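Local coordinates for protein inositol-1,4,5-trisphosphate 5-phosphatase 1 (Schizosaccharomyces pombe, PDB 1I9Z) that removes the 5-phosphate from soluble and lipid inositol phosphates through its magnesium-dependent catalytic domain, helping to control phosphoinositide levels in membrane trafficking and signalling, at residues T52-I57 and N93-S98; Y58-Q63 and S86-L91; A79-W84 and A114-C119; C161-H166 and R194-H199. One frame throughout, in Å; residues are numbered along the deposited sequence.

Contact 1: T52-I57 and N93-S98; sequences TPLADI and NGKCTS
Leu54 meets Lys95 and Cys96 where the loop leading into strand 57-63 passes the turn that follows helix 78-94. CB of Leu54 points at the turn but stops short of it, and on its way out of the loop the chain places CG anti to the carbonyl carbon (chi1 -57°), which carries the branch across to the other segment. At CG the chain forks. CD1 makes the closest approach, 4.0 Å from CB of Lys95, and its other neighbour is SG of Cys96, at the longer distance of 4.5 Å. The second methyl, CD2, lies alongside the same lysine, 4.2 Å from its CE. This is possible because the lysine is bent at chi2 and chi3, so that its methylenes fold back beside the leucine before the amino group is reached. Phe48 packs against both Leu54 and Lys95, while Tyr102 of strand 102-110 touches Leu54 and Cys96, so aromatic side chains border the small patch. The turn itself is held by Cys96 N, which bonds to Asn93 O at 2.7 Å. Methyl, methylene and sulfur are the groups that meet here, which means that the lysine contributes its aliphatic stem and that the contact is van der Waals in nature, at the edge of the domain and without direction from any polar pair.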
loop_
_atom_site.group_PDB
_atom_site.type_symbol
_atom_site.label_atom_id
_atom_site.label_comp_id
_atom_site.label_asym_id
_atom_site.label_seq_id
_atom_site.Cartn_x
_atom_site.Cartn_y
_atom_site.Cartn_z
ATOM N N THR A 52 9.796 -13.801 -11.340
ATOM C CA THR A 52 10.798 -12.759 -11.065
ATOM C C THR A 52 11.401 -12.938 -9.663
ATOM O O THR A 52 10.949 -13.785 -8.886
ATOM C CB THR A 52 10.213 -11.327 -11.198
ATOM O OG1 THR A 52 9.522 -10.974 -9.992
ATOM C CG2 THR A 52 9.247 -11.253 -12.388
ATOM N N PRO A 53 12.438 -12.149 -9.325
ATOM C CA PRO A 53 12.990 -12.380 -7.988
ATOM C C PRO A 53 12.029 -12.046 -6.848
ATOM O O PRO A 53 11.110 -11.246 -7.003
ATOM C CB PRO A 53 14.258 -11.517 -7.979
ATOM C CG PRO A 53 14.588 -11.338 -9.488
ATOM C CD PRO A 53 13.210 -11.115 -10.043
ATOM N N LEU A 54 12.228 -12.715 -5.717
ATOM C CA LEU A 54 11.397 -12.438 -4.544
ATOM C C LEU A 54 11.668 -10.991 -4.151
ATOM O O LEU A 54 12.803 -10.475 -4.315
ATOM C CB LEU A 54 11.804 -13.359 -3.399
ATOM C CG LEU A 54 11.729 -14.860 -3.707
ATOM C CD1 LEU A 54 12.502 -15.587 -2.619
ATOM C CD2 LEU A 54 10.270 -15.332 -3.756
ATOM N N ALA A 55 10.657 -10.329 -3.589
ATOM C CA ALA A 55 10.819 -8.939 -3.196
ATOM C C ALA A 55 11.631 -8.797 -1.915
ATOM O O ALA A 55 11.778 -9.759 -1.165
ATOM C CB ALA A 55 9.423 -8.288 -2.968
ATOM N N ASP A 56 12.069 -7.582 -1.641
ATOM C CA ASP A 56 12.772 -7.306 -0.383
ATOM C C ASP A 56 11.759 -7.166 0.758
ATOM O O ASP A 56 12.014 -7.561 1.898
ATOM C CB ASP A 56 13.555 -6.020 -0.539
ATOM C CG ASP A 56 14.665 -6.181 -1.600
ATOM O OD1 ASP A 56 15.416 -7.159 -1.461
ATOM O OD2 ASP A 56 14.770 -5.378 -2.530
ATOM N N ILE A 57 10.597 -6.602 0.426
ATOM C CA ILE A 57 9.576 -6.341 1.431
ATOM C C ILE A 57 8.246 -6.817 0.878
ATOM O O ILE A 57 7.929 -6.485 -0.259
ATOM C CB ILE A 57 9.487 -4.810 1.718
ATOM C CG1 ILE A 57 10.867 -4.307 2.143
ATOM C CG2 ILE A 57 8.461 -4.508 2.829
ATOM C CD1 ILE A 57 10.943 -2.796 2.392
ATOM N N ASN A 93 9.505 -18.306 3.542
ATOM C CA ASN A 93 10.750 -18.950 3.886
ATOM C C ASN A 93 10.980 -20.219 3.097
ATOM O O ASN A 93 12.147 -20.604 2.846
ATOM C CB ASN A 93 10.799 -19.164 5.391
ATOM C CG ASN A 93 11.089 -17.862 6.133
ATOM O OD1 ASN A 93 12.095 -17.199 5.878
ATOM N ND2 ASN A 93 10.212 -17.496 7.038
ATOM N N GLY A 94 9.871 -20.829 2.677
ATOM C CA GLY A 94 9.898 -22.033 1.870
ATOM C C GLY A 94 10.597 -21.796 0.544
ATOM O O GLY A 94 11.107 -22.730 -0.102
ATOM N N LYS A 95 10.621 -20.543 0.118
ATOM C CA LYS A 95 11.291 -20.207 -1.107
ATOM C C LYS A 95 12.757 -19.877 -0.794
ATOM O O LYS A 95 13.547 -19.666 -1.704
ATOM C CB LYS A 95 10.563 -19.025 -1.752
ATOM C CG LYS A 95 9.109 -19.379 -2.040
ATOM C CD LYS A 95 8.930 -20.141 -3.346
ATOM C CE LYS A 95 8.757 -19.181 -4.529
ATOM N NZ LYS A 95 8.433 -19.868 -5.849
ATOM N N CYS A 96 13.116 -19.825 0.489
ATOM C CA CYS A 96 14.494 -19.528 0.896
ATOM C C CYS A 96 15.242 -20.791 1.276
ATOM O O CYS A 96 15.500 -21.089 2.481
ATOM C CB CYS A 96 14.498 -18.545 2.049
ATOM S SG CYS A 96 13.813 -16.927 1.459
ATOM N N THR A 97 15.632 -21.508 0.237
ATOM C CA THR A 97 16.304 -22.786 0.431
ATOM C C THR A 97 17.707 -22.713 0.966
ATOM O O THR A 97 18.180 -23.668 1.594
ATOM C CB THR A 97 16.282 -23.560 -0.841
ATOM O OG1 THR A 97 16.824 -22.755 -1.883
ATOM C CG2 THR A 97 14.858 -23.915 -1.178
ATOM N N SER A 98 18.376 -21.593 0.736
ATOM C CA SER A 98 19.724 -21.431 1.258
ATOM C C SER A 98 19.773 -20.169 2.097
ATOM O O SER A 98 19.319 -19.092 1.671
ATOM C CB SER A 98 20.770 -21.344 0.135
ATOM O OG SER A 98 20.878 -20.015 -0.366
#

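Contact 2: Y58-Q63 and S86-L91; sequences YVVGFQ and SCVKRL
Val88, on the inner face of helix 78-94, rests on Val60 and Phe62 of strand 57-63, an example of helix-on-sheet packing in the DNase I-like alpha/beta sandwich. The strand lies within the six-stranded sheet, and the helix covers one of its faces.

The apolar interactions are spread between the two methyls of Val88. CG1 lies anti to the backbone N (chi1 175°) and comes to 4.5 Å from CG2 of Val60, branch against branch. CG2 of Val88 instead approaches the Phe62 ring at its edge, near the ring plane, and is 4.4 Å from CZ. The valine therefore straddles two residues, two positions apart on the strand, whose side chains project from the same face of the sheet. Both distances are loose, and the space about them is shared with third parties: Phe118 of the adjoining strand packs on Val88, Trp46 touches Val60, and the Phe62 ring meets that of Trp84.

The polar interactions do not run between the helix and the strand; they lie within the helix or lead from the strand to other parts of the fold. Backbone bonds of the helical kind run along 86-91, such as Leu91 N to Cys87 O at 3.0 Å, and Tyr58 OH is bonded to Ala55 N beyond the start of the strand segment. On the outer side of the helix Arg90 reaches back one turn. Its NH2 gives a bond of 2.9 Å to OG of Ser86, with an N-H...O angle of 163° and the oxygen only 10° out of the guanidinium plane.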
loop_
_atom_site.group_PDB
_atom_site.type_symbol
_atom_site.label_atom_id
_atom_site.label_comp_id
_atom_site.label_asym_id
_atom_site.label_seq_id
_atom_site.Cartn_x
_atom_site.Cartn_y
_atom_site.Cartn_z
ATOM N N TYR A 58 7.535 -7.640 1.672
ATOM C CA TYR A 58 6.186 -8.056 1.346
ATOM C C TYR A 58 5.206 -7.353 2.301
ATOM O O TYR A 58 5.333 -7.462 3.560
ATOM C CB TYR A 58 5.982 -9.562 1.487
ATOM C CG TYR A 58 6.560 -10.324 0.366
ATOM C CD1 TYR A 58 7.916 -10.576 0.336
ATOM C CD2 TYR A 58 5.754 -10.759 -0.712
ATOM C CE1 TYR A 58 8.507 -11.217 -0.744
ATOM C CE2 TYR A 58 6.351 -11.450 -1.823
ATOM C CZ TYR A 58 7.736 -11.641 -1.813
ATOM O OH TYR A 58 8.407 -12.191 -2.875
ATOM N N VAL A 59 4.221 -6.642 1.723
ATOM C CA VAL A 59 3.238 -5.928 2.542
ATOM C C VAL A 59 1.918 -6.603 2.208
ATOM O O VAL A 59 1.432 -6.551 1.086
ATOM C CB VAL A 59 3.223 -4.368 2.189
ATOM C CG1 VAL A 59 2.049 -3.663 2.986
ATOM C CG2 VAL A 59 4.613 -3.747 2.538
ATOM N N VAL A 60 1.329 -7.280 3.195
ATOM C CA VAL A 60 0.098 -8.023 3.003
ATOM C C VAL A 60 -1.045 -7.500 3.863
ATOM O O VAL A 60 -0.926 -7.417 5.096
ATOM C CB VAL A 60 0.326 -9.525 3.364
ATOM C CG1 VAL A 60 -0.917 -10.378 2.982
ATOM C CG2 VAL A 60 1.631 -10.059 2.653
ATOM N N GLY A 61 -2.155 -7.163 3.204
ATOM C CA GLY A 61 -3.320 -6.689 3.888
ATOM C C GLY A 61 -4.491 -7.613 3.643
ATOM O O GLY A 61 -4.788 -8.026 2.483
ATOM N N PHE A 62 -5.163 -7.968 4.737
ATOM C CA PHE A 62 -6.347 -8.813 4.684
ATOM C C PHE A 62 -7.564 -8.065 5.170
ATOM O O PHE A 62 -7.438 -7.157 6.065
ATOM C CB PHE A 62 -6.209 -10.063 5.631
ATOM C CG PHE A 62 -5.165 -11.024 5.186
ATOM C CD1 PHE A 62 -3.972 -11.123 5.866
ATOM C CD2 PHE A 62 -5.389 -11.852 4.088
ATOM C CE1 PHE A 62 -2.972 -12.087 5.446
ATOM C CE2 PHE A 62 -4.390 -12.817 3.652
ATOM C CZ PHE A 62 -3.199 -12.921 4.347
ATOM N N GLN A 63 -8.723 -8.367 4.550
ATOM C CA GLN A 63 -10.003 -7.881 5.055
ATOM C C GLN A 63 -10.868 -9.112 5.377
ATOM O O GLN A 63 -10.704 -10.194 4.775
ATOM C CB GLN A 63 -10.723 -6.955 4.101
ATOM C CG GLN A 63 -9.780 -5.745 3.680
ATOM C CD GLN A 63 -8.845 -6.159 2.564
ATOM O OE1 GLN A 63 -9.254 -6.915 1.670
ATOM N NE2 GLN A 63 -7.616 -5.635 2.570
ATOM N N SER A 86 1.485 -16.981 10.268
ATOM C CA SER A 86 2.314 -18.177 10.225
ATOM C C SER A 86 2.296 -18.750 8.808
ATOM O O SER A 86 3.341 -19.268 8.323
ATOM C CB SER A 86 1.742 -19.228 11.235
ATOM O OG SER A 86 2.331 -20.488 10.987
ATOM N N CYS A 87 1.131 -18.714 8.150
ATOM C CA CYS A 87 1.082 -19.256 6.778
ATOM C C CYS A 87 1.938 -18.462 5.795
ATOM O O CYS A 87 2.657 -19.029 4.967
ATOM C CB CYS A 87 -0.348 -19.350 6.231
ATOM S SG CYS A 87 -1.371 -20.613 6.996
ATOM N N VAL A 88 1.848 -17.127 5.846
ATOM C CA VAL A 88 2.652 -16.331 4.940
ATOM C C VAL A 88 4.142 -16.509 5.207
ATOM O O VAL A 88 4.965 -16.692 4.267
ATOM C CB VAL A 88 2.247 -14.822 5.074
ATOM C CG1 VAL A 88 3.163 -13.963 4.223
ATOM C CG2 VAL A 88 0.792 -14.657 4.676
ATOM N N LYS A 89 4.523 -16.486 6.484
ATOM C CA LYS A 89 5.921 -16.646 6.829
ATOM C C LYS A 89 6.439 -18.006 6.322
ATOM O O LYS A 89 7.541 -18.090 5.795
ATOM C CB LYS A 89 6.080 -16.570 8.361
ATOM C CG LYS A 89 7.530 -16.522 8.918
ATOM C CD LYS A 89 7.551 -16.509 10.517
ATOM C CE LYS A 89 7.027 -15.131 11.165
ATOM N NZ LYS A 89 5.513 -14.743 11.129
ATOM N N ARG A 90 5.650 -19.060 6.493
ATOM C CA ARG A 90 6.129 -20.414 6.050
ATOM C C ARG A 90 6.329 -20.400 4.534
ATOM O O ARG A 90 7.293 -20.929 3.978
ATOM C CB ARG A 90 5.116 -21.498 6.386
ATOM C CG ARG A 90 5.640 -22.528 7.372
ATOM C CD ARG A 90 4.556 -23.531 7.801
ATOM N NE ARG A 90 3.490 -22.842 8.531
ATOM C CZ ARG A 90 2.222 -23.255 8.591
ATOM N NH1 ARG A 90 1.854 -24.368 7.959
ATOM N NH2 ARG A 90 1.319 -22.560 9.268
ATOM N N LEU A 91 5.394 -19.785 3.861
ATOM C CA LEU A 91 5.469 -19.723 2.416
ATOM C C LEU A 91 6.666 -18.903 1.920
ATOM O O LEU A 91 7.426 -19.347 1.018
ATOM C CB LEU A 91 4.098 -19.198 1.949
ATOM C CG LEU A 91 3.563 -19.308 0.540
ATOM C CD1 LEU A 91 3.499 -20.770 -0.007
ATOM C CD2 LEU A 91 2.157 -18.710 0.633
#

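Contact 3: A79-W84 and A114-C119; sequences AKRREW and ALMIFC
Arg81 lies over Ala114 while Met116 reaches up between Arg81 and Trp84, joining helix 78-94 to strand 113-120 in the six-stranded sheet of the DNase I-like sandwich. The axes of the two short segments run roughly the same way, at 34°, and come no closer than 10.2 Å, a gap filled by side chains. Arg81 leaves the helix with CG anti to the backbone N (chi1 180°) and presents its stem: CG and CD both stand 3.9 Å from the Ala114 methyl CB. A bend at chi3 then turns the guanidinium away from the alanine, where NE forms a salt bridge with Glu85 and NH1 a hydrogen bond with Gln109, so the charge is matched outside this contact. Met116 is directed at the helix, and only its terminal methyl arrives. Trp84 offers not its ring but its root, since the indole leads away from the strand and meets Phe62 instead. The methionine methyl thus nests among aliphatic carbons and the helix backbone: CE lies 4.3 Å from CB of Trp84, as far as it lies from CG of Arg81, and 4.2 Å from the carbonyl oxygen O of Arg81.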
loop_
_atom_site.group_PDB
_atom_site.type_symbol
_atom_site.label_atom_id
_atom_site.label_comp_id
_atom_site.label_asym_id
_atom_site.label_seq_id
_atom_site.Cartn_x
_atom_site.Cartn_y
_atom_site.Cartn_z
ATOM N N ALA A 79 -6.068 -14.592 17.062
ATOM C CA ALA A 79 -5.674 -15.952 16.739
ATOM C C ALA A 79 -5.735 -16.246 15.254
ATOM O O ALA A 79 -4.845 -16.910 14.682
ATOM C CB ALA A 79 -6.587 -16.948 17.465
ATOM N N LYS A 80 -6.830 -15.825 14.643
ATOM C CA LYS A 80 -6.990 -16.119 13.219
ATOM C C LYS A 80 -5.962 -15.325 12.427
ATOM O O LYS A 80 -5.368 -15.844 11.501
ATOM C CB LYS A 80 -8.400 -15.795 12.754
ATOM C CG LYS A 80 -9.409 -16.956 13.018
ATOM C CD LYS A 80 -10.854 -16.455 12.842
ATOM C CE LYS A 80 -11.873 -17.555 13.168
ATOM N NZ LYS A 80 -11.816 -18.671 12.167
ATOM N N ARG A 81 -5.710 -14.091 12.862
ATOM C CA ARG A 81 -4.688 -13.270 12.170
ATOM C C ARG A 81 -3.312 -13.973 12.288
ATOM O O ARG A 81 -2.562 -14.089 11.329
ATOM C CB ARG A 81 -4.586 -11.881 12.829
ATOM C CG ARG A 81 -3.532 -11.073 12.103
ATOM C CD ARG A 81 -3.209 -9.851 12.898
ATOM N NE ARG A 81 -2.207 -10.184 13.916
ATOM C CZ ARG A 81 -2.343 -9.848 15.200
ATOM N NH1 ARG A 81 -3.427 -9.204 15.617
ATOM N NH2 ARG A 81 -1.356 -10.092 16.052
ATOM N N ARG A 82 -3.000 -14.506 13.472
ATOM C CA ARG A 82 -1.731 -15.167 13.618
ATOM C C ARG A 82 -1.587 -16.431 12.780
ATOM O O ARG A 82 -0.462 -16.787 12.457
ATOM C CB ARG A 82 -1.463 -15.477 15.111
ATOM C CG ARG A 82 -1.163 -14.180 15.851
ATOM C CD ARG A 82 -0.971 -14.315 17.380
ATOM N NE ARG A 82 -0.529 -12.995 17.856
ATOM C CZ ARG A 82 -0.955 -12.387 18.959
ATOM N NH1 ARG A 82 -1.869 -12.989 19.733
ATOM N NH2 ARG A 82 -0.454 -11.188 19.275
ATOM N N GLU A 83 -2.691 -17.096 12.461
ATOM C CA GLU A 83 -2.617 -18.310 11.604
ATOM C C GLU A 83 -2.176 -17.867 10.190
ATOM O O GLU A 83 -1.385 -18.515 9.508
ATOM C CB GLU A 83 -3.985 -18.958 11.493
ATOM C CG GLU A 83 -4.438 -19.705 12.765
ATOM C CD GLU A 83 -5.850 -20.260 12.594
ATOM O OE1 GLU A 83 -6.042 -21.049 11.645
ATOM O OE2 GLU A 83 -6.759 -19.906 13.383
ATOM N N TRP A 84 -2.749 -16.740 9.738
ATOM C CA TRP A 84 -2.369 -16.205 8.445
ATOM C C TRP A 84 -0.904 -15.781 8.479
ATOM O O TRP A 84 -0.165 -16.051 7.535
ATOM C CB TRP A 84 -3.278 -14.989 8.073
ATOM C CG TRP A 84 -4.588 -15.466 7.641
ATOM C CD1 TRP A 84 -5.764 -15.374 8.314
ATOM C CD2 TRP A 84 -4.878 -16.057 6.375
ATOM N NE1 TRP A 84 -6.788 -15.841 7.524
ATOM C CE2 TRP A 84 -6.268 -16.284 6.332
ATOM C CE3 TRP A 84 -4.085 -16.415 5.265
ATOM C CZ2 TRP A 84 -6.926 -16.864 5.210
ATOM C CZ3 TRP A 84 -4.737 -16.979 4.122
ATOM C CH2 TRP A 84 -6.150 -17.196 4.128
ATOM N N ALA A 114 -6.403 -6.622 8.659
ATOM C CA ALA A 114 -5.061 -6.730 9.231
ATOM C C ALA A 114 -3.974 -6.392 8.208
ATOM O O ALA A 114 -4.144 -6.581 6.991
ATOM C CB ALA A 114 -4.824 -8.161 9.802
ATOM N N LEU A 115 -2.862 -5.906 8.706
ATOM C CA LEU A 115 -1.725 -5.541 7.858
ATOM C C LEU A 115 -0.501 -6.215 8.466
ATOM O O LEU A 115 -0.281 -6.157 9.681
ATOM C CB LEU A 115 -1.497 -3.984 7.873
ATOM C CG LEU A 115 -0.380 -3.503 6.938
ATOM C CD1 LEU A 115 -0.810 -3.772 5.417
ATOM C CD2 LEU A 115 -0.112 -1.960 7.215
ATOM N N MET A 116 0.271 -6.905 7.645
ATOM C CA MET A 116 1.468 -7.516 8.181
ATOM C C MET A 116 2.575 -7.275 7.177
ATOM O O MET A 116 2.359 -7.377 5.928
ATOM C CB MET A 116 1.242 -9.026 8.426
ATOM C CG MET A 116 0.753 -9.742 7.202
ATOM S SD MET A 116 0.189 -11.504 7.614
ATOM C CE MET A 116 -1.228 -11.281 8.455
ATOM N N ILE A 117 3.766 -6.960 7.694
ATOM C CA ILE A 117 4.881 -6.632 6.814
ATOM C C ILE A 117 6.082 -7.555 7.110
ATOM O O ILE A 117 6.462 -7.737 8.288
ATOM C CB ILE A 117 5.262 -5.131 7.012
ATOM C CG1 ILE A 117 4.089 -4.222 6.545
ATOM C CG2 ILE A 117 6.568 -4.822 6.143
ATOM C CD1 ILE A 117 4.444 -2.713 6.556
ATOM N N PHE A 118 6.585 -8.205 6.047
ATOM C CA PHE A 118 7.748 -9.083 6.141
ATOM C C PHE A 118 8.906 -8.523 5.320
ATOM O O PHE A 118 8.680 -7.887 4.281
ATOM C CB PHE A 118 7.414 -10.461 5.602
ATOM C CG PHE A 118 6.312 -11.146 6.336
ATOM C CD1 PHE A 118 4.975 -10.921 5.993
ATOM C CD2 PHE A 118 6.612 -12.049 7.356
ATOM C CE1 PHE A 118 3.964 -11.596 6.673
ATOM C CE2 PHE A 118 5.584 -12.722 8.027
ATOM C CZ PHE A 118 4.285 -12.483 7.677
ATOM N N CYS A 119 10.145 -8.715 5.743
ATOM C CA CYS A 119 11.267 -8.255 4.900
ATOM C C CYS A 119 12.354 -9.308 4.976
ATOM O O CYS A 119 12.328 -10.200 5.871
ATOM C CB CYS A 119 11.826 -6.909 5.379
ATOM S SG CYS A 119 12.357 -6.886 7.112
#

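Contact 4: C161-H166 and R194-H199; sequences CFITSH and RSIFNH
The loop that completes a beta-alpha-beta crossover, between helix 174-187 and strand 201-205, folds back here on strand 158-166, with His199 and Ile196 set against Cys161 and Ile163. The imidazole lies flat on the cysteine. CB of Cys161 stands 3.5 Å from the ring centroid and 13° off the normal, a CH-pi contact over the face, and SG sits over the same ring farther out. The sulfur lies anti to the backbone N (chi1 177°), a torsion that also brings SG to 4.0 Å from CG2 of Ile196. Two residues farther along the strand, Ile163 and Ile196 cross at about a right angle and meet at their ends, CD1 to CD1, at 3.9 Å.

Both ring nitrogens of His199 are engaged. ND1 donates to the Ile196 carbonyl O at 2.8 Å, approaching from well above the carbonyl plane, and NE2 pairs with NE of Arg152, a pattern consistent with a neutral ring protonated on ND1. With an alanine here, the Ile196 carbonyl and Arg152 would probably each lose a mate, and a gap would be likely to open over the Cys161 CB. The loop has further ties of its own: Ser195 forms an ST turn, its OG accepting from Phe197 N at 3.1 Å, while Ser195 N donates to Asn198 OD1.

Around the contact, Cys161 and Ile163 share backbone bonds with strand 201-205, their parallel neighbour. Arg152 and Ala150 of strand 147-155 pack from the antiparallel side, and Trp204 touches both isoleucines.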
loop_
_atom_site.group_PDB
_atom_site.type_symbol
_atom_site.label_atom_id
_atom_site.label_comp_id
_atom_site.label_asym_id
_atom_site.label_seq_id
_atom_site.Cartn_x
_atom_site.Cartn_y
_atom_site.Cartn_z
ATOM N N CYS A 161 5.091 4.551 4.173
ATOM C CA CYS A 161 3.932 4.314 4.980
ATOM C C CYS A 161 2.973 3.443 4.215
ATOM O O CYS A 161 2.645 3.748 3.053
ATOM C CB CYS A 161 3.262 5.625 5.392
ATOM S SG CYS A 161 1.726 5.433 6.354
ATOM N N PHE A 162 2.535 2.344 4.852
ATOM C CA PHE A 162 1.591 1.428 4.263
ATOM C C PHE A 162 0.266 1.394 5.024
ATOM O O PHE A 162 0.226 1.280 6.293
ATOM C CB PHE A 162 2.199 0.006 4.201
ATOM C CG PHE A 162 3.361 -0.055 3.332
ATOM C CD1 PHE A 162 4.646 0.166 3.847
ATOM C CD2 PHE A 162 3.180 -0.271 1.935
ATOM C CE1 PHE A 162 5.766 0.156 3.005
ATOM C CE2 PHE A 162 4.280 -0.280 1.091
ATOM C CZ PHE A 162 5.560 -0.071 1.618
ATOM N N ILE A 163 -0.828 1.481 4.259
ATOM C CA ILE A 163 -2.139 1.470 4.843
ATOM C C ILE A 163 -3.059 0.511 4.136
ATOM O O ILE A 163 -3.154 0.555 2.904
ATOM C CB ILE A 163 -2.825 2.850 4.743
ATOM C CG1 ILE A 163 -1.861 3.938 5.214
ATOM C CG2 ILE A 163 -4.133 2.869 5.533
ATOM C CD1 ILE A 163 -1.733 5.044 4.262
ATOM N N THR A 164 -3.686 -0.413 4.889
ATOM C CA THR A 164 -4.729 -1.224 4.260
ATOM C C THR A 164 -6.076 -0.831 4.907
ATOM O O THR A 164 -6.126 -0.401 6.059
ATOM C CB THR A 164 -4.482 -2.773 4.382
ATOM O OG1 THR A 164 -5.399 -3.429 3.513
ATOM C CG2 THR A 164 -4.749 -3.258 5.852
ATOM N N SER A 165 -7.194 -0.922 4.174
ATOM C CA SER A 165 -8.501 -0.540 4.691
ATOM C C SER A 165 -9.616 -1.394 4.159
ATOM O O SER A 165 -9.449 -2.147 3.149
ATOM C CB SER A 165 -8.871 0.904 4.219
ATOM O OG SER A 165 -7.860 1.730 4.709
ATOM N N HIS A 166 -10.754 -1.259 4.827
ATOM C CA HIS A 166 -11.995 -1.899 4.385
ATOM C C HIS A 166 -12.973 -0.791 4.573
ATOM O O HIS A 166 -13.241 -0.388 5.735
ATOM C CB HIS A 166 -12.320 -3.076 5.297
ATOM C CG HIS A 166 -13.361 -4.011 4.763
ATOM N ND1 HIS A 166 -14.114 -3.765 3.627
ATOM C CD2 HIS A 166 -13.824 -5.175 5.284
ATOM C CE1 HIS A 166 -15.009 -4.742 3.475
ATOM N NE2 HIS A 166 -14.838 -5.603 4.466
ATOM N N ARG A 194 2.535 12.051 14.141
ATOM C CA ARG A 194 2.986 11.880 12.747
ATOM C C ARG A 194 1.801 11.399 11.841
ATOM O O ARG A 194 1.117 10.445 12.198
ATOM C CB ARG A 194 4.096 10.819 12.714
ATOM C CG ARG A 194 4.643 10.540 11.352
ATOM C CD ARG A 194 5.287 9.116 11.280
ATOM N NE ARG A 194 6.385 8.788 12.228
ATOM C CZ ARG A 194 7.678 9.128 12.086
ATOM N NH1 ARG A 194 8.091 9.853 11.032
ATOM N NH2 ARG A 194 8.585 8.670 12.979
ATOM N N SER A 195 1.584 12.025 10.693
ATOM C CA SER A 195 0.486 11.643 9.807
ATOM C C SER A 195 0.940 10.711 8.710
ATOM O O SER A 195 2.116 10.454 8.533
ATOM C CB SER A 195 -0.145 12.866 9.135
ATOM O OG SER A 195 0.665 13.263 8.021
ATOM N N ILE A 196 -0.005 10.210 7.927
ATOM C CA ILE A 196 0.406 9.302 6.859
ATOM C C ILE A 196 1.127 10.036 5.704
ATOM O O ILE A 196 1.938 9.445 4.946
ATOM C CB ILE A 196 -0.827 8.528 6.246
ATOM C CG1 ILE A 196 -1.864 9.494 5.663
ATOM C CG2 ILE A 196 -1.464 7.611 7.281
ATOM C CD1 ILE A 196 -2.804 8.817 4.708
ATOM N N PHE A 197 0.895 11.345 5.593
ATOM C CA PHE A 197 1.436 12.069 4.459
ATOM C C PHE A 197 2.871 12.474 4.564
ATOM O O PHE A 197 3.530 12.745 3.541
ATOM C CB PHE A 197 0.553 13.291 4.160
ATOM C CG PHE A 197 -0.881 12.922 3.856
ATOM C CD1 PHE A 197 -1.875 13.072 4.825
ATOM C CD2 PHE A 197 -1.216 12.358 2.624
ATOM C CE1 PHE A 197 -3.185 12.669 4.591
ATOM C CE2 PHE A 197 -2.525 11.944 2.357
ATOM C CZ PHE A 197 -3.516 12.099 3.346
ATOM N N ASN A 198 3.377 12.454 5.800
ATOM C CA ASN A 198 4.743 12.827 6.097
ATOM C C ASN A 198 5.727 11.708 5.732
ATOM O O ASN A 198 6.518 11.340 6.597
ATOM C CB ASN A 198 4.869 13.100 7.622
ATOM C CG ASN A 198 3.929 14.237 8.143
ATOM O OD1 ASN A 198 3.437 14.192 9.329
ATOM N ND2 ASN A 198 3.716 15.270 7.306
ATOM N N HIS A 199 5.671 11.176 4.494
ATOM C CA HIS A 199 6.518 10.111 3.991
ATOM C C HIS A 199 6.874 10.303 2.519
ATOM O O HIS A 199 6.063 10.852 1.761
ATOM C CB HIS A 199 5.770 8.765 4.092
ATOM C CG HIS A 199 5.464 8.375 5.510
ATOM N ND1 HIS A 199 4.333 8.782 6.177
ATOM C CD2 HIS A 199 6.240 7.759 6.426
ATOM C CE1 HIS A 199 4.428 8.446 7.458
ATOM N NE2 HIS A 199 5.584 7.829 7.635
#

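Contacts 1, 2 and 3 all draw on helix 78-94, at its C-terminal end, middle and N-terminal part respectively. Contacts 2 and 3 are buried, with centres 6 Å apart, and their strands are neighbours in the six-stranded sheet: Phe62 N lies 2.8 Å from Ala114 O, a probable hydrogen bond. Contact 1 is at the surface. Contact 4, also buried, belongs to the other sheet; Val59 CG1 against Phe162 CD2 (3.7 Å) and Leu115 CD2 against Phe162 O are points where the two layers of the sandwich meet. The helix contacts join apolar groups and the aliphatic stems of lysine and arginine, whereas contact 4 adds a CH-pi contact over an imidazole face, the ring held by hydrogen bonds.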